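Local coordinates for D-aminoacid aminotransferase-like PLP-dependent enzyme (Haemophilus somnus, PDB 3CEB), which is probably a pyridoxal-phosphate-dependent lyase of the class IV aminotransferase family, putatively acting on 4-amino-4-deoxychorismate, at residues Thr10-Gln15 against Glu61-Cys66; Arg88-Val93 against Glu183-Ile188. One frame throughout, in Å; residues are numbered along the deposited sequence.

Contact 1: Thr10-Gln15 against Glu61-Cys66; sequences TILIEQ and EGLIRC. With SO4 (sulfate ion), chain D.
Ile11 pairs with Cys66 and Ile13 with Ile64, on adjacent antiparallel strands of the four-stranded sheet in the N-terminal half of this class IV aminotransferase fold. Four backbone hydrogen bonds join them in two hydrogen-bonded pairs: Ile11 N to Cys66 O (2.6 Å) with its return bond Cys66 N to Ile11 O (2.8 Å), and Ile13 N to Ile64 O (3.0 Å) with Ile64 N to Ile13 O (3.1 Å). Apolar packing occupies the face bearing these four side chains. CB of Ile13 lies 3.8 Å from CB of Ile64, while CG1 of Ile13, anti to its own carbonyl carbon (chi1 -49°), also meets SG of Cys66. Beyond the pair, helix 21-35 packs on Ile11 and strand 75-82 on Cys66. On the other face, CD2 of Leu63 touches both CD1 of Leu12 and the aliphatic CB and CG of Glu14, whose chain runs alongside it; Thr10 CG2 rests against Arg65 CG (3.7 Å). At one end Glu61 N donates to O3 of a sulfate ion, probably from the crystallisation liquor; His59 ND1 and Arg60 N bind the same ion. At the other, one water bridges the segments, hydrogen-bonding Thr10 OG1 (3.1 Å) and, weakly, Arg65 NH1 (2.9 Å).

Contact 2: Arg88-Val93 against Glu183-Ile188; sequences RTFKPV and EEIRLI
Phe90 lays one face of its ring over the branched side chain of Ile185. The methyl CG2 of Ile185 makes the CH-pi contact, 3.9 Å from the centroid of the Phe90 ring and 25° off its normal. It is displaced toward the rim, and its shortest approach is to Phe90 CD1 (3.6 Å). With Ile185 CG2 anti to the backbone N and CG1 anti to the carbonyl carbon (chi1 -48°), it is the CG2 branch that reaches the ring; the two side chains run antiparallel, overlapping flank to flank. The far end of the ring reaches on to Leu187: Phe90 CZ comes obliquely to Leu187 N (3.8 Å), and Phe90 CE2 meets Leu187 CB (4.1 Å), the leucine side chain standing roughly perpendicular to that of Phe90. Leu139 of strand 138-143 also touches Phe90. No hydrogen bond joins the segments. Between Ile185 and Leu187, the CB of Arg186 points away from segment 88-93, and its guanidinium grips Glu184 side-on: NE (2.8 Å) and NH2 (3.1 Å) of Arg186 both donate to Glu184 OE2, which lies in the guanidinium plane. Both nitrogens approach from the same face of the carboxylate, whose OE1 forms a salt bridge with Arg142. Phe90 thus bridges two strand segments that cross at 85°, their axes 9.6 Å apart at closest approach, consistent with the partly barrel-like mixed sheet of the C-terminal domain of this fold.

The contacts come in series along the chain: contact 1 closes at Cys66, before contact 2 opens at Arg88. Their centres lie 24 Å apart and their nearest atoms about 10 Å, without touching. Contact 1 stays within one antiparallel sheet, joining adjacent strands 7-14 and 63-70, whereas contact 2 brings together strands 90-94 and 185-188, which are not paired with each other, in the mixed-sheet part of the fold. The chain's final residues run back between the two: Met191, just beyond strand 185-188, packs on Leu12 and Arg65 of contact 1, and Asn192 touches Leu187 of contact 2. Lys103, modified by pyridoxal phosphate, comes after strand 90-94 in the chain, consistent with the cofactor lying with the part that holds contact 2.

Contact 1: Thr10-Gln15 against Glu61-Cys66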
ATOM      1  N   THR A  10       3.151   4.959  -4.434  1.00 32.32           N
ATOM      2  CA  THR A  10       2.636   6.152  -3.788  1.00 32.21           C
ATOM      3  C   THR A  10       3.555   6.467  -2.628  1.00 31.25           C
ATOM      4  O   THR A  10       3.693   5.669  -1.705  1.00 29.98           O
ATOM      5  CB  THR A  10       1.219   5.910  -3.292  1.00 32.91           C
ATOM      6  OG1 THR A  10       0.432   5.519  -4.409  1.00 35.92           O
ATOM      7  CG2 THR A  10       0.591   7.143  -2.690  1.00 32.79           C
ATOM      8  N   ILE A  11       4.182   7.634  -2.698  1.00 30.29           N
ATOM      9  CA  ILE A  11       5.149   8.047  -1.721  1.00 30.19           C
ATOM     10  C   ILE A  11       4.668   9.226  -0.908  1.00 30.84           C
ATOM     11  O   ILE A  11       4.098  10.191  -1.420  1.00 31.60           O
ATOM     12  CB  ILE A  11       6.450   8.411  -2.421  1.00 30.51           C
ATOM     13  CG1 ILE A  11       6.984   7.167  -3.178  1.00 29.57           C
ATOM     14  CG2 ILE A  11       7.456   9.005  -1.409  1.00 29.15           C
ATOM     15  CD1 ILE A  11       7.868   7.503  -4.352  1.00 30.62           C
ATOM     16  N   LEU A  12       4.887   9.130   0.395  1.00 30.69           N
ATOM     17  CA  LEU A  12       4.506  10.191   1.314  1.00 29.79           C
ATOM     18  C   LEU A  12       5.681  11.151   1.520  1.00 29.31           C
ATOM     19  O   LEU A  12       6.820  10.733   1.640  1.00 29.16           O
ATOM     20  CB  LEU A  12       4.089   9.569   2.640  1.00 29.42           C
ATOM     21  CG  LEU A  12       3.808  10.458   3.846  1.00 30.49           C
ATOM     22  CD1 LEU A  12       2.652  11.402   3.582  1.00 30.19           C
ATOM     23  CD2 LEU A  12       3.540   9.570   5.085  1.00 28.91           C
ATOM     24  N   ILE A  13       5.383  12.435   1.476  1.00 28.96           N
ATOM     25  CA  ILE A  13       6.277  13.452   1.976  1.00 28.80           C
ATOM     26  C   ILE A  13       5.652  13.883   3.294  1.00 30.27           C
ATOM     27  O   ILE A  13       4.494  14.264   3.350  1.00 29.85           O
ATOM     28  CB  ILE A  13       6.377  14.673   1.072  1.00 28.05           C
ATOM     29  CG1 ILE A  13       6.629  14.254  -0.403  1.00 27.84           C
ATOM     30  CG2 ILE A  13       7.440  15.600   1.592  1.00 25.52           C
ATOM     31  CD1 ILE A  13       7.743  13.308  -0.649  1.00 25.19           C
ATOM     32  N   GLU A  14       6.411  13.807   4.366  1.00 32.05           N
ATOM     33  CA  GLU A  14       5.893  14.200   5.676  1.00 33.41           C
ATOM     34  C   GLU A  14       6.945  14.926   6.436  1.00 34.03           C
ATOM     35  O   GLU A  14       8.062  14.455   6.553  1.00 33.79           O
ATOM     36  CB  GLU A  14       5.448  12.965   6.469  1.00 33.72           C
ATOM     37  CG  GLU A  14       5.201  13.215   7.945  1.00 32.87           C
ATOM     38  CD  GLU A  14       4.755  11.953   8.630  1.00 34.92           C
ATOM     39  OE1 GLU A  14       5.279  10.869   8.309  1.00 33.24           O
ATOM     40  OE2 GLU A  14       3.861  12.024   9.489  1.00 39.03           O
ATOM     41  N   GLN A  15       6.581  16.083   6.966  1.00 36.23           N
ATOM     42  CA  GLN A  15       7.552  16.898   7.702  1.00 37.46           C
ATOM     43  C   GLN A  15       8.742  17.187   6.788  1.00 38.01           C
ATOM     44  O   GLN A  15       9.867  17.139   7.243  1.00 38.01           O
ATOM     45  CB  GLN A  15       8.072  16.115   8.916  1.00 37.87           C
ATOM     46  CG  GLN A  15       6.991  15.528   9.803  1.00 39.22           C
ATOM     47  CD  GLN A  15       6.858  16.238  11.091  1.00 40.85           C
ATOM     48  OE1 GLN A  15       7.036  17.468  11.170  1.00 39.99           O
ATOM     49  NE2 GLN A  15       6.566  15.464  12.152  1.00 42.11           N
ATOM     50  N   GLU A  61       5.451  21.630   7.761  1.00 36.28           N
ATOM     51  CA  GLU A  61       3.991  21.328   7.958  1.00 35.23           C
ATOM     52  C   GLU A  61       3.417  20.863   6.608  1.00 35.03           C
ATOM     53  O   GLU A  61       3.963  21.187   5.517  1.00 35.29           O
ATOM     54  CB  GLU A  61       3.178  22.494   8.589  1.00 34.79           C
ATOM     55  CG  GLU A  61       3.168  22.499  10.144  1.00 33.31           C
ATOM     56  N   GLY A  62       2.374  20.045   6.678  1.00 33.82           N
ATOM     57  CA  GLY A  62       1.743  19.531   5.477  1.00 33.52           C
ATOM     58  C   GLY A  62       2.210  18.160   5.042  1.00 33.07           C
ATOM     59  O   GLY A  62       3.324  17.749   5.277  1.00 33.89           O
ATOM     60  N   LEU A  63       1.288  17.444   4.432  1.00 31.82           N
ATOM     61  CA  LEU A  63       1.505  16.118   3.913  1.00 30.52           C
ATOM     62  C   LEU A  63       1.314  16.174   2.407  1.00 30.00           C
ATOM     63  O   LEU A  63       0.435  16.848   1.932  1.00 29.82           O
ATOM     64  CB  LEU A  63       0.468  15.156   4.509  1.00 30.16           C
ATOM     65  CG  LEU A  63       0.502  14.969   6.024  1.00 28.22           C
ATOM     66  CD1 LEU A  63      -0.689  14.192   6.479  1.00 24.60           C
ATOM     67  CD2 LEU A  63       1.797  14.284   6.434  1.00 26.03           C
ATOM     68  N   ILE A  64       2.134  15.453   1.667  1.00 29.60           N
ATOM     69  CA  ILE A  64       2.047  15.443   0.219  1.00 29.48           C
ATOM     70  C   ILE A  64       2.048  14.006  -0.250  1.00 30.08           C
ATOM     71  O   ILE A  64       2.788  13.177   0.273  1.00 31.01           O
ATOM     72  CB  ILE A  64       3.242  16.215  -0.451  1.00 29.20           C
ATOM     73  CG1 ILE A  64       3.299  17.685   0.056  1.00 28.87           C
ATOM     74  CG2 ILE A  64       3.107  16.195  -1.966  1.00 25.72           C
ATOM     75  CD1 ILE A  64       4.530  18.532  -0.513  1.00 24.85           C
ATOM     76  N   ARG A  65       1.210  13.716  -1.228  1.00 30.15           N
ATOM     77  CA  ARG A  65       1.147  12.403  -1.808  1.00 30.48           C
ATOM     78  C   ARG A  65       1.776  12.470  -3.185  1.00 31.00           C
ATOM     79  O   ARG A  65       1.366  13.240  -4.036  1.00 30.50           O
ATOM     80  CB  ARG A  65      -0.294  11.969  -1.924  1.00 31.10           C
ATOM     81  CG  ARG A  65      -0.508  10.669  -2.689  1.00 32.64           C
ATOM     82  CD  ARG A  65      -1.900  10.085  -2.432  1.00 34.64           C
ATOM     83  NE  ARG A  65      -2.927  10.970  -2.938  1.00 35.56           N
ATOM     84  CZ  ARG A  65      -3.332  10.954  -4.202  1.00 40.22           C
ATOM     85  NH1 ARG A  65      -2.821  10.055  -5.019  1.00 42.39           N
ATOM     86  NH2 ARG A  65      -4.261  11.805  -4.657  1.00 42.05           N
ATOM     87  N   CYS A  66       2.838  11.706  -3.367  1.00 31.99           N
ATOM     88  CA  CYS A  66       3.504  11.619  -4.666  1.00 33.38           C
ATOM     89  C   CYS A  66       3.270  10.258  -5.260  1.00 32.92           C
ATOM     90  O   CYS A  66       3.569   9.242  -4.644  1.00 32.89           O
ATOM     91  CB  CYS A  66       5.014  11.799  -4.559  1.00 33.70           C
ATOM     92  SG  CYS A  66       5.551  13.374  -3.927  1.00 38.38           S
TER
HETATM   93  S   SO4 D 196       6.748  25.225   7.420  1.00 87.16           S
HETATM   94  O1  SO4 D 196       8.063  24.572   7.388  1.00 86.52           O
HETATM   95  O2  SO4 D 196       6.292  25.329   8.806  1.00 88.08           O
HETATM   96  O3  SO4 D 196       5.691  24.458   6.744  1.00 88.17           O
HETATM   97  O4  SO4 D 196       6.867  26.535   6.786  1.00 86.60           O
HETATM   98  O   HOH W   1      -1.949   7.250  -5.217  1.00 19.14           O

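Contact 2: Arg88-Val93 against Glu183-Ile188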
ATOM      1  N   ARG A  88     -11.930   3.450  10.460  1.00 33.37           N
ATOM      2  CA  ARG A  88     -12.241   2.680  11.670  1.00 33.98           C
ATOM      3  C   ARG A  88     -13.108   1.422  11.532  1.00 32.95           C
ATOM      4  O   ARG A  88     -13.082   0.564  12.398  1.00 33.25           O
ATOM      5  CB  ARG A  88     -12.912   3.610  12.674  1.00 34.41           C
ATOM      6  CG  ARG A  88     -11.904   4.432  13.421  1.00 37.65           C
ATOM      7  CD  ARG A  88     -12.512   5.683  13.863  1.00 42.30           C
ATOM      8  NE  ARG A  88     -11.624   6.427  14.753  1.00 47.43           N
ATOM      9  CZ  ARG A  88     -11.794   7.722  15.007  1.00 50.21           C
ATOM     10  NH1 ARG A  88     -12.772   8.375  14.390  1.00 50.86           N
ATOM     11  NH2 ARG A  88     -10.987   8.375  15.834  1.00 51.66           N
ATOM     12  N   THR A  89     -13.915   1.342  10.484  1.00 32.14           N
ATOM     13  CA  THR A  89     -14.838   0.228  10.310  1.00 30.83           C
ATOM     14  C   THR A  89     -14.556  -0.350   8.968  1.00 31.12           C
ATOM     15  O   THR A  89     -14.197   0.381   8.041  1.00 30.80           O
ATOM     16  CB  THR A  89     -16.307   0.647  10.409  1.00 30.34           C
ATOM     17  OG1 THR A  89     -16.554   1.694   9.478  1.00 30.44           O
ATOM     18  CG2 THR A  89     -16.639   1.139  11.783  1.00 27.30           C
ATOM     19  N   PHE A  90     -14.666  -1.678   8.892  1.00 31.37           N
ATOM     20  CA  PHE A  90     -14.271  -2.471   7.711  1.00 31.61           C
ATOM     21  C   PHE A  90     -15.260  -3.563   7.349  1.00 31.45           C
ATOM     22  O   PHE A  90     -15.525  -4.434   8.133  1.00 30.49           O
ATOM     23  CB  PHE A  90     -12.899  -3.107   7.966  1.00 31.70           C
ATOM     24  CG  PHE A  90     -11.800  -2.100   8.185  1.00 32.22           C
ATOM     25  CD1 PHE A  90     -11.602  -1.533   9.405  1.00 33.46           C
ATOM     26  CD2 PHE A  90     -10.980  -1.722   7.156  1.00 33.76           C
ATOM     27  CE1 PHE A  90     -10.616  -0.607   9.587  1.00 35.02           C
ATOM     28  CE2 PHE A  90      -9.998  -0.817   7.346  1.00 33.21           C
ATOM     29  CZ  PHE A  90      -9.816  -0.255   8.552  1.00 32.36           C
ATOM     30  N   LYS A  91     -15.778  -3.504   6.132  1.00 32.37           N
ATOM     31  CA  LYS A  91     -16.734  -4.501   5.644  1.00 32.61           C
ATOM     32  C   LYS A  91     -16.055  -5.734   5.064  1.00 31.76           C
ATOM     33  O   LYS A  91     -15.253  -5.636   4.132  1.00 31.29           O
ATOM     34  CB  LYS A  91     -17.677  -3.901   4.597  1.00 33.37           C
ATOM     35  CG  LYS A  91     -18.716  -4.895   4.067  1.00 34.89           C
ATOM     36  CD  LYS A  91     -19.655  -5.495   5.125  1.00 36.26           C
ATOM     37  CE  LYS A  91     -21.085  -4.947   4.978  1.00 37.44           C
ATOM     38  NZ  LYS A  91     -22.026  -5.639   5.926  1.00 39.30           N
ATOM     39  N   PRO A  92     -16.383  -6.913   5.613  1.00 31.15           N
ATOM     40  CA  PRO A  92     -15.765  -8.093   5.012  1.00 31.10           C
ATOM     41  C   PRO A  92     -16.344  -8.328   3.617  1.00 30.96           C
ATOM     42  O   PRO A  92     -17.556  -8.297   3.446  1.00 30.23           O
ATOM     43  CB  PRO A  92     -16.139  -9.235   5.979  1.00 31.04           C
ATOM     44  CG  PRO A  92     -16.770  -8.613   7.142  1.00 30.06           C
ATOM     45  CD  PRO A  92     -17.192  -7.240   6.797  1.00 30.29           C
ATOM     46  N   VAL A  93     -15.470  -8.508   2.631  1.00 30.53           N
ATOM     47  CA  VAL A  93     -15.906  -8.755   1.264  1.00 30.18           C
ATOM     48  C   VAL A  93     -15.246 -10.063   0.806  1.00 29.97           C
ATOM     49  O   VAL A  93     -14.052 -10.266   0.965  1.00 29.82           O
ATOM     50  CB  VAL A  93     -15.581  -7.523   0.342  1.00 30.05           C
ATOM     51  CG1 VAL A  93     -15.948  -7.804  -1.089  1.00 31.05           C
ATOM     52  CG2 VAL A  93     -16.339  -6.324   0.808  1.00 29.38           C
ATOM     53  N   GLU A 183      -9.188  -7.166  18.785  1.00 29.17           N
ATOM     54  CA  GLU A 183      -9.869  -6.115  19.511  1.00 29.00           C
ATOM     55  C   GLU A 183     -10.112  -4.842  18.745  1.00 28.76           C
ATOM     56  O   GLU A 183     -10.861  -3.987  19.187  1.00 28.63           O
ATOM     57  CB  GLU A 183      -9.017  -5.751  20.711  1.00 29.70           C
ATOM     58  CG  GLU A 183      -8.698  -6.938  21.613  1.00 30.70           C
ATOM     59  CD  GLU A 183      -7.865  -6.549  22.791  1.00 31.37           C
ATOM     60  OE1 GLU A 183      -8.413  -6.064  23.798  1.00 33.22           O
ATOM     61  OE2 GLU A 183      -6.644  -6.729  22.702  1.00 34.31           O
ATOM     62  N   GLU A 184      -9.497  -4.730  17.580  1.00 28.79           N
ATOM     63  CA  GLU A 184      -9.506  -3.494  16.828  1.00 29.00           C
ATOM     64  C   GLU A 184      -8.838  -3.737  15.501  1.00 29.57           C
ATOM     65  O   GLU A 184      -7.928  -4.547  15.435  1.00 29.95           O
ATOM     66  CB  GLU A 184      -8.721  -2.433  17.592  1.00 29.00           C
ATOM     67  CG  GLU A 184      -8.763  -1.057  16.955  1.00 28.57           C
ATOM     68  CD  GLU A 184      -7.943   0.005  17.689  1.00 26.88           C
ATOM     69  OE1 GLU A 184      -7.541  -0.193  18.841  1.00 27.37           O
ATOM     70  OE2 GLU A 184      -7.698   1.070  17.093  1.00 27.71           O
ATOM     71  N   ILE A 185      -9.305  -3.041  14.465  1.00 29.42           N
ATOM     72  CA  ILE A 185      -8.799  -3.165  13.103  1.00 29.55           C
ATOM     73  C   ILE A 185      -8.368  -1.813  12.578  1.00 30.99           C
ATOM     74  O   ILE A 185      -9.049  -0.813  12.796  1.00 31.95           O
ATOM     75  CB  ILE A 185      -9.901  -3.652  12.097  1.00 29.48           C
ATOM     76  CG1 ILE A 185     -10.662  -4.873  12.645  1.00 28.80           C
ATOM     77  CG2 ILE A 185      -9.285  -3.926  10.697  1.00 25.74           C
ATOM     78  CD1 ILE A 185     -11.648  -5.456  11.682  1.00 26.86           C
ATOM     79  N   ARG A 186      -7.248  -1.764  11.874  1.00 32.15           N
ATOM     80  CA  ARG A 186      -6.833  -0.521  11.247  1.00 33.51           C
ATOM     81  C   ARG A 186      -6.164  -0.760   9.929  1.00 33.44           C
ATOM     82  O   ARG A 186      -5.739  -1.879   9.629  1.00 34.12           O
ATOM     83  CB  ARG A 186      -5.870   0.270  12.120  1.00 34.15           C
ATOM     84  CG  ARG A 186      -6.543   0.985  13.241  1.00 37.94           C
ATOM     85  CD  ARG A 186      -5.574   1.960  13.850  1.00 44.90           C
ATOM     86  NE  ARG A 186      -5.759   2.082  15.296  1.00 50.21           N
ATOM     87  CZ  ARG A 186      -4.959   2.791  16.099  1.00 52.65           C
ATOM     88  NH1 ARG A 186      -3.926   3.451  15.568  1.00 54.28           N
ATOM     89  NH2 ARG A 186      -5.191   2.837  17.422  1.00 51.96           N
ATOM     90  N   LEU A 187      -6.095   0.278   9.118  1.00 33.07           N
ATOM     91  CA  LEU A 187      -5.347   0.208   7.909  1.00 32.77           C
ATOM     92  C   LEU A 187      -3.954   0.794   7.940  1.00 31.69           C
ATOM     93  O   LEU A 187      -3.680   1.696   8.648  1.00 30.80           O
ATOM     94  CB  LEU A 187      -6.180   0.641   6.714  1.00 33.30           C
ATOM     95  CG  LEU A 187      -6.412   2.065   6.271  1.00 33.28           C
ATOM     96  CD1 LEU A 187      -5.188   2.764   5.917  1.00 32.55           C
ATOM     97  CD2 LEU A 187      -7.275   1.986   5.125  1.00 33.40           C
ATOM     98  N   ILE A 188      -3.059   0.222   7.186  1.00 31.07           N
ATOM     99  CA  ILE A 188      -1.732   0.827   7.014  1.00 30.24           C
ATOM    100  C   ILE A 188      -1.388   0.915   5.511  1.00 30.44           C
ATOM    101  O   ILE A 188      -1.709   0.020   4.721  1.00 30.15           O
ATOM    102  CB  ILE A 188      -0.593   0.039   7.726  1.00 29.63           C
ATOM    103  CG1 ILE A 188      -0.584  -1.413   7.265  1.00 28.72           C
ATOM    104  CG2 ILE A 188      -0.649   0.137   9.234  1.00 27.42           C
ATOM    105  CD1 ILE A 188       0.701  -2.154   7.746  1.00 26.40           C
TER